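Local coordinates for protein luciferase-like monooxygenase (PDB 7BIP) that probably acts as a luciferase-like monooxygenase in the biosynthesis of the aromatic polyketide rishirilide, at residues A93-F107 with P162-A175. Sequence-based numbering, arbitrary orientation.
Sequences AMLDNISQGRLDVGF and PRTWQRPHPRILVA
Gln-166 and Asp-96 grip each other twice: backbone N of Gln-166 reaches OD2 of Asp-96 on its syn side, tilted 25° out of the carboxylate plane (2.9 Å), while NE2 of Gln-166 meets OD1 of Asp-96 from above that plane (2.8 Å). The other N-H of the same NE2 runs, in the amide plane, to a lone pair of Leu-103 O (2.7 Å), so both amide protons are spent and the rotation of the amide is fixed. A leucine in place of this glutamine would probably leave Asp-96 OD1 and Leu-103 O without the donor they share, and the helix end without that side-chain tie to the strand. Trp-165 lays one indole face over the Schellman turn, with Gln-100 CA 3.5 Å from the six-membered ring centroid in a CH-pi contact; Gly-101, lacking a side chain, lets its CA come within 3.4 Å of Trp-165 CD1. Asn-97 ND2 donates a hydrogen bond to Arg-163 O, which lies in the plane of the Asn-97 amide (2.8 Å). Beyond, Phe-107 CE2 touches Ile-172 CG2 (3.7 Å), and strands 103-107 and 171-175 pair in parallel, adjacent staves of the TIM-barrel-type sheet. Strand 72-78 flanks the first and strand 192-195 the second, while Phe-130 of helix 126-142 packs on Phe-107 and Val-174.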
loop_
_atom_site.group_PDB
_atom_site.type_symbol
_atom_site.label_atom_id
_atom_site.label_comp_id
_atom_site.label_asym_id
_atom_site.label_seq_id
_atom_site.Cartn_x
_atom_site.Cartn_y
_atom_site.Cartn_z
ATOM N N ALA A 93 3.600 5.621 7.597
ATOM C CA ALA A 93 3.320 5.438 9.018
ATOM C C ALA A 93 2.481 4.181 9.265
ATOM O O ALA A 93 2.730 3.438 10.228
ATOM C CB ALA A 93 2.639 6.689 9.598
ATOM N N MET A 94 1.500 3.901 8.393
ATOM C CA MET A 94 0.769 2.641 8.517
ATOM C C MET A 94 1.715 1.451 8.410
ATOM O O MET A 94 1.649 0.505 9.205
ATOM C CB MET A 94 -0.318 2.542 7.447
ATOM C CG MET A 94 -1.476 3.533 7.583
ATOM S SD MET A 94 -2.618 3.286 6.196
ATOM C CE MET A 94 -3.431 1.743 6.625
ATOM N N LEU A 95 2.604 1.487 7.423
ATOM C CA LEU A 95 3.522 0.371 7.214
ATOM C C LEU A 95 4.472 0.201 8.396
ATOM O O LEU A 95 4.765 -0.931 8.798
ATOM C CB LEU A 95 4.301 0.594 5.915
ATOM C CG LEU A 95 5.416 -0.408 5.634
ATOM C CD1 LEU A 95 4.845 -1.833 5.637
ATOM C CD2 LEU A 95 6.041 -0.067 4.283
ATOM N N ASP A 96 4.970 1.309 8.959
ATOM C CA ASP A 96 5.813 1.227 10.145
ATOM C C ASP A 96 5.098 0.466 11.260
ATOM O O ASP A 96 5.663 -0.447 11.877
ATOM C CB ASP A 96 6.199 2.638 10.608
ATOM C CG ASP A 96 7.367 2.645 11.579
ATOM O OD1 ASP A 96 8.201 1.716 11.541
ATOM O OD2 ASP A 96 7.457 3.595 12.383
ATOM N N ASN A 97 3.829 0.801 11.498
ATOM C CA ASN A 97 3.075 0.131 12.556
ATOM C C ASN A 97 2.753 -1.321 12.210
ATOM O O ASN A 97 2.870 -2.203 13.068
ATOM C CB ASN A 97 1.807 0.923 12.855
ATOM C CG ASN A 97 2.088 2.120 13.736
ATOM O OD1 ASN A 97 2.372 1.970 14.917
ATOM N ND2 ASN A 97 2.042 3.315 13.151
ATOM N N ILE A 98 2.348 -1.590 10.967
ATOM C CA ILE A 98 2.062 -2.961 10.549
ATOM C C ILE A 98 3.290 -3.843 10.726
ATOM O O ILE A 98 3.197 -4.992 11.189
ATOM C CB ILE A 98 1.561 -2.960 9.091
ATOM C CG1 ILE A 98 0.116 -2.461 9.049
ATOM C CG2 ILE A 98 1.666 -4.360 8.457
ATOM C CD1 ILE A 98 -0.310 -2.014 7.658
ATOM N N SER A 99 4.465 -3.314 10.381
ATOM C CA SER A 99 5.716 -4.057 10.467
ATOM C C SER A 99 6.333 -4.037 11.861
ATOM O O SER A 99 7.395 -4.633 12.050
ATOM C CB SER A 99 6.722 -3.486 9.456
ATOM O OG SER A 99 7.275 -2.263 9.949
ATOM N N GLN A 100 5.700 -3.368 12.826
ATOM C CA GLN A 100 6.204 -3.262 14.205
ATOM C C GLN A 100 7.636 -2.711 14.236
ATOM O O GLN A 100 8.541 -3.241 14.895
ATOM C CB GLN A 100 6.072 -4.606 14.943
ATOM C CG GLN A 100 4.618 -5.114 14.914
ATOM C CD GLN A 100 4.243 -5.980 16.100
ATOM O OE1 GLN A 100 5.091 -6.642 16.699
ATOM N NE2 GLN A 100 2.958 -5.975 16.447
ATOM N N GLY A 101 7.830 -1.607 13.509
ATOM C CA GLY A 101 9.056 -0.837 13.609
ATOM C C GLY A 101 10.211 -1.301 12.752
ATOM O O GLY A 101 11.361 -0.971 13.068
ATOM N N ARG A 102 9.951 -2.032 11.662
ATOM C CA ARG A 102 11.014 -2.607 10.840
ATOM C C ARG A 102 11.267 -1.823 9.556
ATOM O O ARG A 102 12.052 -2.274 8.715
ATOM C CB ARG A 102 10.689 -4.067 10.492
ATOM C CG ARG A 102 10.750 -5.028 11.684
ATOM C CD ARG A 102 10.463 -6.465 11.255
ATOM N NE ARG A 102 9.045 -6.695 10.951
ATOM C CZ ARG A 102 8.608 -7.497 9.980
ATOM N NH1 ARG A 102 9.472 -8.130 9.195
ATOM N NH2 ARG A 102 7.303 -7.664 9.791
ATOM N N LEU A 103 10.657 -0.646 9.399
ATOM C CA LEU A 103 10.716 0.103 8.150
ATOM C C LEU A 103 11.882 1.092 8.135
ATOM O O LEU A 103 12.109 1.821 9.105
ATOM C CB LEU A 103 9.399 0.866 7.943
ATOM C CG LEU A 103 9.282 1.801 6.737
ATOM C CD1 LEU A 103 9.329 1.004 5.440
ATOM C CD2 LEU A 103 7.978 2.572 6.815
ATOM N N ASP A 104 12.606 1.129 7.012
ATOM C CA ASP A 104 13.546 2.192 6.682
ATOM C C ASP A 104 13.113 2.791 5.353
ATOM O O ASP A 104 12.759 2.050 4.430
ATOM C CB ASP A 104 14.991 1.664 6.562
ATOM C CG ASP A 104 15.414 0.838 7.767
ATOM O OD1 ASP A 104 15.258 1.318 8.901
ATOM O OD2 ASP A 104 15.890 -0.299 7.577
ATOM N N VAL A 105 13.137 4.124 5.238
ATOM C CA VAL A 105 12.519 4.789 4.089
ATOM C C VAL A 105 13.600 5.485 3.267
ATOM O O VAL A 105 14.098 6.557 3.634
ATOM C CB VAL A 105 11.433 5.780 4.504
ATOM C CG1 VAL A 105 10.784 6.357 3.242
ATOM C CG2 VAL A 105 10.387 5.076 5.364
ATOM N N GLY A 106 13.938 4.897 2.124
ATOM C CA GLY A 106 14.715 5.599 1.118
ATOM C C GLY A 106 13.814 6.412 0.201
ATOM O O GLY A 106 12.765 5.942 -0.243
ATOM N N PHE A 107 14.238 7.651 -0.056
ATOM C CA PHE A 107 13.593 8.580 -0.978
ATOM C C PHE A 107 14.547 8.831 -2.140
ATOM O O PHE A 107 15.739 9.053 -1.922
ATOM C CB PHE A 107 13.288 9.942 -0.318
ATOM C CG PHE A 107 12.368 9.894 0.893
ATOM C CD1 PHE A 107 11.053 10.360 0.798
ATOM C CD2 PHE A 107 12.834 9.484 2.134
ATOM C CE1 PHE A 107 10.201 10.359 1.910
ATOM C CE2 PHE A 107 11.997 9.489 3.258
ATOM C CZ PHE A 107 10.671 9.927 3.141
ATOM N N PRO A 162 -1.724 7.501 11.166
ATOM C CA PRO A 162 -1.287 7.156 12.518
ATOM C C PRO A 162 0.085 7.762 12.790
ATOM O O PRO A 162 0.838 8.056 11.853
ATOM C CB PRO A 162 -1.219 5.631 12.482
ATOM C CG PRO A 162 -0.844 5.321 11.016
ATOM C CD PRO A 162 -1.552 6.386 10.211
ATOM N N ARG A 163 0.404 7.999 14.054
ATOM C CA ARG A 163 1.780 8.334 14.365
ATOM C C ARG A 163 2.662 7.129 14.076
ATOM O O ARG A 163 2.203 5.988 14.094
ATOM C CB ARG A 163 1.908 8.772 15.818
ATOM C CG ARG A 163 0.849 9.806 16.237
ATOM C CD ARG A 163 0.877 11.068 15.375
ATOM N NE ARG A 163 2.019 11.926 15.683
ATOM C CZ ARG A 163 2.584 12.755 14.811
ATOM N NH1 ARG A 163 3.619 13.511 15.168
ATOM N NH2 ARG A 163 2.121 12.817 13.574
ATOM N N THR A 164 3.936 7.384 13.787
ATOM C CA THR A 164 4.811 6.259 13.477
ATOM C C THR A 164 5.087 5.410 14.723
ATOM O O THR A 164 4.889 5.827 15.873
ATOM C CB THR A 164 6.131 6.746 12.868
ATOM O OG1 THR A 164 6.796 7.614 13.792
ATOM C CG2 THR A 164 5.868 7.507 11.567
ATOM N N TRP A 165 5.520 4.177 14.470
ATOM C CA TRP A 165 5.963 3.288 15.534
ATOM C C TRP A 165 7.337 3.708 16.035
ATOM O O TRP A 165 7.552 3.876 17.245
ATOM C CB TRP A 165 5.988 1.859 14.992
ATOM C CG TRP A 165 6.532 0.798 15.912
ATOM C CD1 TRP A 165 7.823 0.671 16.366
ATOM C CD2 TRP A 165 5.813 -0.320 16.441
ATOM N NE1 TRP A 165 7.935 -0.445 17.153
ATOM C CE2 TRP A 165 6.715 -1.072 17.211
ATOM C CE3 TRP A 165 4.489 -0.754 16.336
ATOM C CZ2 TRP A 165 6.333 -2.237 17.890
ATOM C CZ3 TRP A 165 4.106 -1.902 17.003
ATOM C CH2 TRP A 165 5.027 -2.637 17.767
ATOM N N GLN A 166 8.271 3.905 15.115
ATOM C CA GLN A 166 9.633 4.267 15.484
ATOM C C GLN A 166 9.718 5.727 15.914
ATOM O O GLN A 166 8.921 6.567 15.501
ATOM C CB GLN A 166 10.581 4.014 14.310
ATOM C CG GLN A 166 10.666 2.544 13.932
ATOM C CD GLN A 166 11.552 2.320 12.731
ATOM O OE1 GLN A 166 12.779 2.334 12.846
ATOM N NE2 GLN A 166 10.941 2.120 11.571
ATOM N N ARG A 167 10.723 6.029 16.731
ATOM C CA ARG A 167 10.884 7.363 17.283
ATOM C C ARG A 167 12.253 7.921 16.920
ATOM O O ARG A 167 13.271 7.274 17.196
ATOM C CB ARG A 167 10.720 7.329 18.801
ATOM C CG ARG A 167 9.340 6.870 19.225
ATOM C CD ARG A 167 9.276 6.720 20.729
ATOM N NE ARG A 167 8.124 5.940 21.167
ATOM C CZ ARG A 167 8.048 5.380 22.371
ATOM N NH1 ARG A 167 9.051 5.526 23.230
ATOM N NH2 ARG A 167 6.974 4.684 22.714
ATOM N N PRO A 168 12.326 9.108 16.301
ATOM C CA PRO A 168 11.177 9.974 16.009
ATOM C C PRO A 168 10.321 9.515 14.833
ATOM O O PRO A 168 9.192 9.965 14.687
ATOM C CB PRO A 168 11.835 11.326 15.693
ATOM C CG PRO A 168 13.195 10.966 15.174
ATOM C CD PRO A 168 13.611 9.733 15.931
ATOM N N HIS A 169 10.867 8.610 14.024
ATOM C CA HIS A 169 10.254 8.141 12.788
ATOM C C HIS A 169 11.208 7.132 12.161
ATOM O O HIS A 169 12.334 6.971 12.649
ATOM C CB HIS A 169 9.956 9.316 11.842
ATOM C CG HIS A 169 11.117 10.233 11.610
ATOM N ND1 HIS A 169 12.213 9.868 10.861
ATOM C CD2 HIS A 169 11.339 11.509 12.007
ATOM C CE1 HIS A 169 13.074 10.872 10.826
ATOM N NE2 HIS A 169 12.563 11.883 11.506
ATOM N N PRO A 170 10.794 6.403 11.124
ATOM C CA PRO A 170 11.738 5.523 10.429
ATOM C C PRO A 170 12.961 6.286 9.935
ATOM O O PRO A 170 12.900 7.483 9.632
ATOM C CB PRO A 170 10.913 4.981 9.262
ATOM C CG PRO A 170 9.516 5.034 9.745
ATOM C CD PRO A 170 9.439 6.303 10.545
ATOM N N ARG A 171 14.085 5.573 9.867
ATOM C CA ARG A 171 15.297 6.118 9.266
ATOM C C ARG A 171 14.983 6.674 7.884
ATOM O O ARG A 171 14.250 6.059 7.110
ATOM C CB ARG A 171 16.364 5.027 9.152
ATOM C CG ARG A 171 17.762 5.551 8.794
ATOM C CD ARG A 171 18.735 4.400 8.531
ATOM N NE ARG A 171 18.836 3.496 9.671
ATOM C CZ ARG A 171 19.670 3.668 10.690
ATOM N NH1 ARG A 171 20.478 4.721 10.712
ATOM N NH2 ARG A 171 19.693 2.789 11.687
ATOM N N ILE A 172 15.538 7.847 7.577
ATOM C CA ILE A 172 15.382 8.475 6.268
ATOM C C ILE A 172 16.707 8.357 5.525
ATOM O O ILE A 172 17.752 8.760 6.045
ATOM C CB ILE A 172 14.957 9.951 6.394
ATOM C CG1 ILE A 172 13.541 10.072 6.968
ATOM C CG2 ILE A 172 15.016 10.663 5.031
ATOM C CD1 ILE A 172 13.139 11.529 7.263
ATOM N N LEU A 173 16.668 7.799 4.316
ATOM C CA LEU A 173 17.837 7.756 3.449
ATOM C C LEU A 173 17.520 8.469 2.144
ATOM O O LEU A 173 16.400 8.375 1.635
ATOM C CB LEU A 173 18.277 6.314 3.165
ATOM C CG LEU A 173 18.512 5.507 4.438
ATOM C CD1 LEU A 173 17.298 4.633 4.697
ATOM C CD2 LEU A 173 19.786 4.678 4.323
ATOM N N VAL A 174 18.504 9.177 1.601
ATOM C CA VAL A 174 18.333 9.942 0.371
ATOM C C VAL A 174 19.196 9.302 -0.703
ATOM O O VAL A 174 20.412 9.151 -0.527
ATOM C CB VAL A 174 18.694 11.421 0.573
ATOM C CG1 VAL A 174 18.742 12.137 -0.764
ATOM C CG2 VAL A 174 17.669 12.067 1.499
ATOM N N ALA A 175 18.570 8.918 -1.809
ATOM C CA ALA A 175 19.294 8.253 -2.881
ATOM C C ALA A 175 20.023 9.287 -3.719
ATOM O O ALA A 175 19.442 10.303 -4.111
ATOM C CB ALA A 175 18.346 7.437 -3.757
HETATM O O HOH W 1 14.505 2.980 10.890
HETATM O O HOH W 2 17.745 1.025 10.141
#